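Local coordinates for protein exopolygalacturonase (Yersinia enterocolitica, PDB 2UVF) that hydrolyses polygalacturonic acid, the backbone of pectin, from the chain end as a family 28 exopolygalacturonase, with digalacturonic acid bound in its beta-helix, at residues S51-V56 and Y126-K131. Sequence-based numbering, arbitrary orientation.
Sequences SSIVLV and YQFTVK
Leu-55 and Phe-128 meet by a CH-pi contact between the two sheets of the fibronectin type III domain. CD1 of Leu-55 lies over one face of the Phe-128 ring, 4.2 Å from its centroid and 26° off the normal, while Leu-55 CD2 reaches 3.7 Å from Phe-128 CD2, so the forked end of the leucine spans the root of the ring. The ring's rim falls to Ile-53: Ile-53 CD1 sits near the ring plane, 4.0 Å from Phe-128 CE2. Ile-53 CD1 also approaches the Tyr-126 ring obliquely, 4.1 Å from Tyr-126 CD2, so one methyl touches both aromatic side chains. With chi1 at -64° the phenyl ring swings away from its own carbonyl and lies back along the strand towards Ile-53. Leu-41 and Val-117 extend the apolar surroundings of Phe-128, and the Tyr-126 hydroxyl hydrogen-bonds to Lys-121 N. The short strand segments 53-56 and 126-131 approach to 9.4 Å between axes, with their directions 34° apart, a face-to-face spacing characteristic of a beta-sandwich. With no hydrogen bond between the segments, the sheets cohere here through dispersion and the hydrophobic effect, the aromatic ring offering face and edge to different methyl groups.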
# COMPACT_ATOMS: atom_id res chain seq x y z
N SER A 51 -20.50 -17.04 -0.93
CA SER A 51 -21.48 -16.55 0.04
C SER A 51 -21.36 -15.07 0.42
O SER A 51 -22.13 -14.59 1.25
CB SER A 51 -21.56 -17.44 1.28
OG SER A 51 -20.28 -17.77 1.79
N SER A 52 -20.42 -14.36 -0.19
CA SER A 52 -20.19 -12.96 0.17
C SER A 52 -19.77 -12.10 -1.02
O SER A 52 -19.10 -12.57 -1.92
CB SER A 52 -19.17 -12.84 1.31
OG SER A 52 -18.01 -13.60 1.02
N ILE A 53 -20.18 -10.84 -0.98
CA ILE A 53 -19.82 -9.83 -1.98
C ILE A 53 -19.38 -8.58 -1.22
O ILE A 53 -20.00 -8.21 -0.21
CB ILE A 53 -21.01 -9.52 -2.95
CG1 ILE A 53 -21.42 -10.79 -3.72
CG2 ILE A 53 -20.69 -8.35 -3.91
CD1 ILE A 53 -22.83 -10.74 -4.37
N VAL A 54 -18.29 -7.95 -1.68
CA VAL A 54 -17.82 -6.66 -1.16
C VAL A 54 -18.23 -5.52 -2.12
O VAL A 54 -17.96 -5.59 -3.33
CB VAL A 54 -16.27 -6.65 -0.93
CG1 VAL A 54 -15.81 -5.34 -0.27
CG2 VAL A 54 -15.83 -7.83 -0.08
N LEU A 55 -18.85 -4.48 -1.57
CA LEU A 55 -19.22 -3.28 -2.34
C LEU A 55 -18.38 -2.07 -1.96
O LEU A 55 -18.05 -1.87 -0.79
CB LEU A 55 -20.70 -2.94 -2.11
CG LEU A 55 -21.80 -3.98 -2.38
CD1 LEU A 55 -23.08 -3.60 -1.60
CD2 LEU A 55 -22.07 -4.14 -3.87
N VAL A 56 -18.05 -1.25 -2.95
CA VAL A 56 -17.41 0.04 -2.73
C VAL A 56 -18.04 1.08 -3.63
O VAL A 56 -18.72 0.74 -4.59
CB VAL A 56 -15.86 0.02 -2.94
CG1 VAL A 56 -15.18 -1.02 -2.05
CG2 VAL A 56 -15.50 -0.17 -4.39
N TYR A 126 -27.84 -10.76 -7.09
CA TYR A 126 -28.39 -9.81 -6.11
C TYR A 126 -28.23 -8.40 -6.65
O TYR A 126 -27.20 -8.08 -7.26
CB TYR A 126 -27.67 -9.92 -4.77
CG TYR A 126 -27.74 -11.28 -4.11
CD1 TYR A 126 -28.83 -11.64 -3.33
CD2 TYR A 126 -26.69 -12.20 -4.25
CE1 TYR A 126 -28.90 -12.89 -2.71
CE2 TYR A 126 -26.76 -13.47 -3.64
CZ TYR A 126 -27.87 -13.80 -2.87
OH TYR A 126 -27.96 -15.03 -2.25
N GLN A 127 -29.24 -7.56 -6.44
CA GLN A 127 -29.16 -6.14 -6.80
C GLN A 127 -28.79 -5.32 -5.57
O GLN A 127 -29.08 -5.74 -4.44
CB GLN A 127 -30.48 -5.68 -7.44
CG GLN A 127 -30.49 -4.27 -8.05
CD GLN A 127 -31.24 -3.24 -7.19
OE1 GLN A 127 -31.51 -2.12 -7.63
NE2 GLN A 127 -31.59 -3.62 -5.96
N PHE A 128 -28.12 -4.19 -5.78
CA PHE A 128 -27.59 -3.37 -4.68
C PHE A 128 -27.70 -1.87 -5.01
O PHE A 128 -27.38 -1.44 -6.13
CB PHE A 128 -26.11 -3.72 -4.41
CG PHE A 128 -25.86 -5.13 -3.91
CD1 PHE A 128 -26.27 -5.52 -2.63
CD2 PHE A 128 -25.16 -6.05 -4.69
CE1 PHE A 128 -26.02 -6.83 -2.15
CE2 PHE A 128 -24.90 -7.34 -4.24
CZ PHE A 128 -25.33 -7.74 -2.97
N THR A 129 -28.17 -1.09 -4.03
CA THR A 129 -28.02 0.37 -4.08
C THR A 129 -27.42 0.92 -2.78
O THR A 129 -27.44 0.26 -1.75
CB THR A 129 -29.35 1.13 -4.42
OG1 THR A 129 -30.37 0.81 -3.47
CG2 THR A 129 -29.82 0.82 -5.84
N VAL A 130 -26.89 2.15 -2.86
CA VAL A 130 -26.30 2.87 -1.72
C VAL A 130 -26.80 4.33 -1.63
O VAL A 130 -26.86 5.04 -2.64
CB VAL A 130 -24.72 2.80 -1.74
CG1 VAL A 130 -24.13 3.50 -2.97
CG2 VAL A 130 -24.12 3.37 -0.46
N LYS A 131 -27.18 4.75 -0.43
CA LYS A 131 -27.57 6.14 -0.16
C LYS A 131 -26.64 6.77 0.88
O LYS A 131 -26.32 6.12 1.89
CB LYS A 131 -29.01 6.23 0.38
CG LYS A 131 -30.07 5.53 -0.43
CD LYS A 131 -31.45 5.94 0.08
CE LYS A 131 -32.57 5.23 -0.69
NZ LYS A 131 -33.87 5.98 -0.65